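Local coordinates for 5-formyltetrahydrofolate cyclo-ligase family protein (Bacillus anthracis, PDB 2JCB) that probably catalyses the ATP- and magnesium-dependent cyclisation of 5-formyltetrahydrofolate to 5,10-methenyltetrahydrofolate, a step of folate metabolism, at residues 91-96 with 148-153; 83-88 with 111-116. All blocks are in the same frame, centred on the assembly; numbering follows the deposited sequence.

Contact 1 of 2, residues 91-96 with 148-153; sequences RTMSFR and GGYYDR. With MG (magnesium ion), chain E; ADP (adenosine-5'-diphosphate), chain C; PO4 (phosphate ion), chain D.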
loop_
_atom_site.group_PDB
_atom_site.type_symbol
_atom_site.label_atom_id
_atom_site.label_comp_id
_atom_site.label_asym_id
_atom_site.label_seq_id
_atom_site.Cartn_x
_atom_site.Cartn_y
_atom_site.Cartn_z
ATOM N N ARG A 91 3.730 -16.862 2.211
ATOM C CA ARG A 91 3.897 -15.405 2.299
ATOM C C ARG A 91 4.086 -14.752 0.927
ATOM O O ARG A 91 4.817 -13.773 0.770
ATOM C CB ARG A 91 5.015 -15.031 3.285
ATOM C CG ARG A 91 4.469 -14.439 4.566
ATOM C CD ARG A 91 4.293 -15.517 5.600
ATOM N NE ARG A 91 3.800 -15.005 6.874
ATOM C CZ ARG A 91 4.512 -14.262 7.724
ATOM N NH1 ARG A 91 5.770 -13.896 7.463
ATOM N NH2 ARG A 91 3.959 -13.879 8.861
ATOM N N THR A 92 3.409 -15.303 -0.076
ATOM C CA THR A 92 3.469 -14.749 -1.415
ATOM C C THR A 92 2.139 -14.060 -1.698
ATOM O O THR A 92 1.178 -14.302 -0.984
ATOM C CB THR A 92 3.768 -15.851 -2.453
ATOM O OG1 THR A 92 2.760 -16.854 -2.369
ATOM C CG2 THR A 92 5.123 -16.503 -2.168
ATOM N N MET A 93 2.110 -13.182 -2.705
ATOM C CA MET A 93 0.906 -12.495 -3.173
ATOM C C MET A 93 0.640 -12.769 -4.643
ATOM O O MET A 93 1.555 -12.762 -5.469
ATOM C CB MET A 93 1.040 -10.989 -2.964
ATOM C CG MET A 93 1.067 -10.569 -1.515
ATOM S SD MET A 93 0.955 -8.790 -1.291
ATOM C CE MET A 93 2.562 -8.197 -1.912
ATOM N N SER A 94 -0.617 -13.006 -4.964
ATOM C CA SER A 94 -1.034 -13.191 -6.333
ATOM C C SER A 94 -1.837 -11.954 -6.669
ATOM O O SER A 94 -2.985 -11.807 -6.218
ATOM C CB SER A 94 -1.924 -14.417 -6.449
ATOM O OG SER A 94 -2.441 -14.587 -7.760
ATOM N N PHE A 95 -1.275 -11.066 -7.482
ATOM C CA PHE A 95 -2.093 -9.932 -7.899
ATOM C C PHE A 95 -3.061 -10.362 -8.998
ATOM O O PHE A 95 -2.658 -10.961 -9.982
ATOM C CB PHE A 95 -1.218 -8.774 -8.328
ATOM C CG PHE A 95 -0.620 -8.085 -7.165
ATOM C CD1 PHE A 95 -1.269 -6.975 -6.642
ATOM C CD2 PHE A 95 0.550 -8.545 -6.580
ATOM C CE1 PHE A 95 -0.752 -6.296 -5.482
ATOM C CE2 PHE A 95 1.097 -7.897 -5.427
ATOM C CZ PHE A 95 0.433 -6.779 -4.873
ATOM N N ARG A 96 -4.342 -10.081 -8.790
ATOM C CA ARG A 96 -5.342 -10.555 -9.732
ATOM C C ARG A 96 -6.238 -9.447 -10.180
ATOM O O ARG A 96 -6.622 -8.599 -9.393
ATOM C CB ARG A 96 -6.192 -11.704 -9.128
ATOM C CG ARG A 96 -5.363 -12.771 -8.362
ATOM C CD ARG A 96 -6.315 -13.837 -7.835
ATOM N NE ARG A 96 -6.725 -14.735 -8.910
ATOM C CZ ARG A 96 -6.046 -15.805 -9.276
ATOM N NH1 ARG A 96 -4.902 -16.120 -8.666
ATOM N NH2 ARG A 96 -6.505 -16.550 -10.243
ATOM N N GLY A 148 3.531 -8.933 8.349
ATOM C CA GLY A 148 3.599 -10.163 7.535
ATOM C C GLY A 148 4.822 -10.285 6.624
ATOM O O GLY A 148 5.210 -11.382 6.241
ATOM N N GLY A 149 5.392 -9.131 6.252
ATOM C CA GLY A 149 6.532 -9.087 5.364
ATOM C C GLY A 149 6.162 -9.456 3.943
ATOM O O GLY A 149 7.003 -9.886 3.175
ATOM N N TYR A 150 4.896 -9.315 3.595
ATOM C CA TYR A 150 4.464 -9.615 2.222
ATOM C C TYR A 150 5.120 -8.743 1.136
ATOM O O TYR A 150 5.615 -9.257 0.121
ATOM C CB TYR A 150 2.939 -9.478 2.061
ATOM C CG TYR A 150 2.177 -10.653 2.624
ATOM C CD1 TYR A 150 2.027 -11.835 1.890
ATOM C CD2 TYR A 150 1.561 -10.547 3.873
ATOM C CE1 TYR A 150 1.277 -12.881 2.370
ATOM C CE2 TYR A 150 0.837 -11.617 4.396
ATOM C CZ TYR A 150 0.686 -12.773 3.624
ATOM O OH TYR A 150 -0.024 -13.830 4.121
ATOM N N TYR A 151 5.100 -7.438 1.337
ATOM C CA TYR A 151 5.693 -6.551 0.330
ATOM C C TYR A 151 7.205 -6.637 0.302
ATOM O O TYR A 151 7.790 -6.566 -0.774
ATOM C CB TYR A 151 5.182 -5.107 0.426
ATOM C CG TYR A 151 3.801 -4.980 -0.213
ATOM C CD1 TYR A 151 2.646 -5.362 0.482
ATOM C CD2 TYR A 151 3.659 -4.603 -1.560
ATOM C CE1 TYR A 151 1.366 -5.287 -0.158
ATOM C CE2 TYR A 151 2.396 -4.512 -2.202
ATOM C CZ TYR A 151 1.265 -4.867 -1.471
ATOM O OH TYR A 151 0.052 -4.797 -2.047
ATOM N N ASP A 152 7.836 -6.853 1.474
ATOM C CA ASP A 152 9.266 -7.037 1.506
ATOM C C ASP A 152 9.671 -8.190 0.565
ATOM O O ASP A 152 10.651 -8.065 -0.152
ATOM C CB ASP A 152 9.738 -7.303 2.935
ATOM C CG ASP A 152 9.851 -6.024 3.758
ATOM O OD1 ASP A 152 9.913 -4.905 3.175
ATOM O OD2 ASP A 152 9.875 -6.106 4.997
ATOM N N ARG A 153 8.880 -9.285 0.552
ATOM C CA ARG A 153 9.188 -10.448 -0.261
ATOM C C ARG A 153 8.863 -10.166 -1.722
ATOM O O ARG A 153 9.625 -10.500 -2.622
ATOM C CB ARG A 153 8.404 -11.660 0.243
ATOM C CG ARG A 153 8.859 -12.152 1.594
ATOM C CD ARG A 153 7.997 -13.334 1.991
ATOM N NE ARG A 153 8.455 -14.079 3.157
ATOM C CZ ARG A 153 8.267 -13.668 4.406
ATOM N NH1 ARG A 153 8.649 -14.443 5.411
ATOM N NH2 ARG A 153 7.680 -12.485 4.634
HETATM MG MG MG E . 9.651 -5.062 6.595
HETATM P PB ADP C . 6.703 -5.607 7.750
HETATM O O1B ADP C . 5.329 -6.102 7.309
HETATM O O2B ADP C . 6.592 -4.402 8.609
HETATM O O3B ADP C . 7.570 -5.522 6.512
HETATM P PA ADP C . 8.807 -7.291 8.882
HETATM O O1A ADP C . 9.811 -6.420 8.172
HETATM O O2A ADP C . 9.057 -7.538 10.284
HETATM O O3A ADP C . 7.283 -6.768 8.690
HETATM O "O5'" ADP C . 8.851 -8.745 8.176
HETATM C "C5'" ADP C . 8.095 -9.776 8.846
HETATM C "C4'" ADP C . 8.745 -11.127 8.678
HETATM O "O4'" ADP C . 8.938 -11.347 7.290
HETATM C "C3'" ADP C . 10.113 -11.125 9.351
HETATM O "O3'" ADP C . 10.118 -12.192 10.279
HETATM C "C2'" ADP C . 11.099 -11.338 8.220
HETATM O "O2'" ADP C . 12.034 -12.331 8.528
HETATM C "C1'" ADP C . 10.257 -11.837 7.059
HETATM N N9 ADP C . 10.763 -11.432 5.722
HETATM C C8 ADP C . 10.646 -10.210 5.169
HETATM N N7 ADP C . 11.179 -10.201 3.923
HETATM C C5 ADP C . 11.654 -11.418 3.651
HETATM C C6 ADP C . 12.314 -12.070 2.488
HETATM N N6 ADP C . 12.597 -11.379 1.366
HETATM N N1 ADP C . 12.581 -13.374 2.574
HETATM C C2 ADP C . 12.320 -14.083 3.691
HETATM N N3 ADP C . 11.703 -13.559 4.769
HETATM C C4 ADP C . 11.333 -12.252 4.815
HETATM P P PO4 D . 3.086 -6.196 4.531
HETATM O O1 PO4 D . 4.034 -6.044 3.523
HETATM O O2 PO4 D . 3.391 -5.509 5.835
HETATM O O3 PO4 D . 1.712 -5.630 4.065
HETATM O O4 PO4 D . 2.924 -7.652 4.952
HETATM O O HOH W 1 4.813 -11.606 -0.968
HETATM O O HOH W 2 9.501 -3.361 5.343
HETATM O O HOH W 3 9.286 -3.596 8.298
#
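Met93 turns at its last torsion (chi3 -70°), and this sets its methyl CE over the centre of the Tyr151 ring. The CH-pi contact is nearly face-on: CE lies 3.4 Å from the centroid of the Tyr151 ring, 5° off the ring normal. SD of Met93 sits obliquely to the same ring, a Met-aromatic contact. Phe95 CZ meets the phenol OH of Tyr151 at 3.5 Å. Tyr150 receives Arg91 CG over one face, near the rim, while its CE1 reaches Thr92 O.

A water bridges Arg91 O and Tyr150 O, donating to both. The Arg153 chain runs extended from CG to NE, and its guanidinium lies between two partners. Arg91 CB covers one face. Over the centre of the opposite face, ADP C4 lies 3.4 Å from Arg153 CZ.

Gly149 is the N-cap of helix 150-154. At this helix start, Tyr150 N and Tyr151 N each give a hydrogen bond to a phosphate ion, probably from the crystallisation liquor; Tyr151 N to PO4 O1 is 2.8 Å. Asp152 OD2 binds magnesium at 1.9 Å, with Asp181 as second protein ligand. The N-H groups of this helix start would probably favour negative phosphate groups, while Asp152 gives magnesium a carboxylate.

Contact 2 of 2, residues 83-88 with 111-116; sequences VPKCNK and LREPIP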
loop_
_atom_site.group_PDB
_atom_site.type_symbol
_atom_site.label_atom_id
_atom_site.label_comp_id
_atom_site.label_asym_id
_atom_site.label_seq_id
_atom_site.Cartn_x
_atom_site.Cartn_y
_atom_site.Cartn_z
ATOM N N VAL A 83 -5.381 -6.519 -7.589
ATOM C CA VAL A 83 -5.365 -6.494 -6.114
ATOM C C VAL A 83 -4.838 -7.861 -5.598
ATOM O O VAL A 83 -5.006 -8.879 -6.295
ATOM C CB VAL A 83 -6.802 -6.253 -5.595
ATOM C CG1 VAL A 83 -7.249 -4.821 -5.955
ATOM C CG2 VAL A 83 -7.808 -7.240 -6.285
ATOM N N PRO A 84 -4.178 -7.865 -4.430
ATOM C CA PRO A 84 -3.518 -9.114 -4.035
ATOM C C PRO A 84 -4.400 -10.114 -3.295
ATOM O O PRO A 84 -5.236 -9.746 -2.480
ATOM C CB PRO A 84 -2.400 -8.637 -3.098
ATOM C CG PRO A 84 -2.941 -7.381 -2.490
ATOM C CD PRO A 84 -3.903 -6.768 -3.466
ATOM N N LYS A 85 -4.135 -11.385 -3.572
ATOM C CA LYS A 85 -4.564 -12.487 -2.724
ATOM C C LYS A 85 -3.305 -13.029 -2.031
ATOM O O LYS A 85 -2.367 -13.501 -2.687
ATOM C CB LYS A 85 -5.276 -13.581 -3.533
ATOM C CG LYS A 85 -5.739 -14.759 -2.644
ATOM C CD LYS A 85 -6.784 -15.646 -3.305
ATOM C CE LYS A 85 -7.234 -16.805 -2.360
ATOM N NZ LYS A 85 -7.967 -16.372 -1.096
ATOM N N CYS A 86 -3.316 -13.012 -0.706
ATOM C CA CYS A 86 -2.162 -13.449 0.059
ATOM C C CYS A 86 -2.223 -14.926 0.356
ATOM O O CYS A 86 -3.281 -15.473 0.695
ATOM C CB CYS A 86 -2.035 -12.657 1.364
ATOM S SG CYS A 86 -1.787 -10.916 1.122
ATOM N N ASN A 87 -1.094 -15.584 0.174
ATOM C CA ASN A 87 -0.959 -16.951 0.629
ATOM C C ASN A 87 -0.156 -16.913 1.938
ATOM O O ASN A 87 1.038 -16.602 1.957
ATOM C CB ASN A 87 -0.318 -17.819 -0.462
ATOM C CG ASN A 87 -0.151 -19.277 -0.041
ATOM O OD1 ASN A 87 -0.072 -19.595 1.146
ATOM N ND2 ASN A 87 -0.057 -20.168 -1.023
ATOM N N LYS A 88 -0.839 -17.199 3.037
ATOM C CA LYS A 88 -0.239 -17.089 4.358
ATOM C C LYS A 88 0.868 -18.115 4.598
ATOM O O LYS A 88 1.799 -17.853 5.364
ATOM C CB LYS A 88 -1.326 -17.159 5.431
ATOM C CG LYS A 88 -2.420 -16.091 5.207
ATOM C CD LYS A 88 -3.281 -15.846 6.451
ATOM C CE LYS A 88 -2.526 -15.028 7.497
ATOM N NZ LYS A 88 -1.593 -15.893 8.308
ATOM N N LEU A 111 -11.251 -8.350 5.735
ATOM C CA LEU A 111 -10.191 -8.477 4.747
ATOM C C LEU A 111 -10.734 -8.993 3.406
ATOM O O LEU A 111 -11.213 -10.118 3.316
ATOM C CB LEU A 111 -9.096 -9.388 5.292
ATOM C CG LEU A 111 -7.689 -9.262 4.711
ATOM C CD1 LEU A 111 -6.933 -8.128 5.392
ATOM C CD2 LEU A 111 -6.937 -10.584 4.892
ATOM N N ARG A 112 -10.659 -8.158 2.376
ATOM C CA ARG A 112 -11.259 -8.484 1.074
ATOM C C ARG A 112 -10.210 -8.901 0.075
ATOM O O ARG A 112 -9.181 -8.220 -0.051
ATOM C CB ARG A 112 -12.085 -7.297 0.535
ATOM C CG ARG A 112 -13.039 -6.793 1.587
ATOM C CD ARG A 112 -14.299 -6.153 1.072
ATOM N NE ARG A 112 -14.996 -6.841 -0.028
ATOM C CZ ARG A 112 -15.864 -7.842 0.101
ATOM N NH1 ARG A 112 -16.152 -8.345 1.292
ATOM N NH2 ARG A 112 -16.456 -8.350 -0.970
ATOM N N GLU A 113 -10.478 -9.990 -0.659
ATOM C CA GLU A 113 -9.536 -10.500 -1.667
ATOM C C GLU A 113 -10.224 -10.952 -2.952
ATOM O O GLU A 113 -11.375 -11.338 -2.905
ATOM C CB GLU A 113 -8.710 -11.657 -1.102
ATOM C CG GLU A 113 -7.718 -11.207 -0.010
ATOM C CD GLU A 113 -6.792 -12.312 0.441
ATOM O OE1 GLU A 113 -7.251 -13.481 0.529
ATOM O OE2 GLU A 113 -5.614 -11.998 0.724
ATOM N N PRO A 114 -9.494 -10.954 -4.094
ATOM C CA PRO A 114 -10.076 -11.386 -5.377
ATOM C C PRO A 114 -10.420 -12.870 -5.284
ATOM O O PRO A 114 -9.644 -13.640 -4.712
ATOM C CB PRO A 114 -8.920 -11.189 -6.373
ATOM C CG PRO A 114 -7.671 -11.131 -5.544
ATOM C CD PRO A 114 -8.070 -10.575 -4.229
ATOM N N ILE A 115 -11.555 -13.257 -5.863
ATOM C CA ILE A 115 -11.987 -14.643 -5.852
ATOM C C ILE A 115 -11.195 -15.363 -6.950
ATOM O O ILE A 115 -11.337 -15.026 -8.129
ATOM C CB ILE A 115 -13.517 -14.754 -6.132
ATOM C CG1 ILE A 115 -14.325 -13.938 -5.105
ATOM C CG2 ILE A 115 -13.940 -16.215 -6.213
ATOM C CD1 ILE A 115 -15.761 -13.642 -5.518
ATOM N N PRO A 116 -10.305 -16.306 -6.565
ATOM C CA PRO A 116 -9.486 -16.985 -7.579
ATOM C C PRO A 116 -10.288 -17.452 -8.794
ATOM O O PRO A 116 -9.855 -17.242 -9.919
ATOM C CB PRO A 116 -8.921 -18.195 -6.829
ATOM C CG PRO A 116 -8.789 -17.732 -5.447
ATOM C CD PRO A 116 -9.975 -16.791 -5.209
HETATM O O HOH W 4 -7.138 -7.717 -2.196
HETATM O O HOH W 5 -10.103 -14.710 -2.242
#
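Lys85 lays its aliphatic chain across Pro116, crossing it at about a right angle, with Lys85 CE 3.6 Å from Pro116 CG. CG of Lys85 stands anti to the backbone N, and the chain stays extended until it bends at chi4. That bend carries NZ to the carboxylate of Glu113. The salt bridge is long, 3.4 Å from Lys85 NZ to Glu113 OE1, and its hydrogen bond is weak. A water accepts from Lys85 NZ and donates to Pro114 O, so the ammonium has a second polar partner.

The other carboxylate oxygen makes the stronger bond. Cys86 N donates to Glu113 OE2 at 2.9 Å, almost straight at 177°. The N-H comes from above the carboxylate plane, 48° out of it.

Pro114 packs on Val83, earlier in strand 80-87. Its CD lies 3.9 Å from Val83 CG2, and Pro114 CG touches Val83 O at 3.6 Å. Beside it, a water donates to both Pro84 O and Arg112 O.

The strand segments 83-87 and 111-114 run at 104° to each other. Strand 111-114 pairs instead with strand 104-108, so this two-stranded hairpin packs across strand 80-87 of the main sheet. Glu113 is buried, and its two oxygens are held by different groups. The lysine and the backbone N-H would probably both stabilise its negative charge.

Contacts 1 and 2 have centres about 10 Å apart and lie on the same side of the chain's centre. Their segments alternate along the chain: 83-88, 91-96, 111-116, then 148-153. Strands 80-87 and 92-98 are successive, antiparallel neighbours in the mixed sheet, and the contacts meet through them. Arg96 N to Val83 O and Thr92 O to Asn87 N are probable hydrogen bonds between the two. Tyr150 OH also packs on Lys88 CA. Strand 92-98, with Arg91 before it, meets the nucleotide-binding helix start in contact 1. Its neighbour 80-87 meets the small hairpin in contact 2. The ADP and magnesium belong to contact 1; contact 2 is structural packing farther from them.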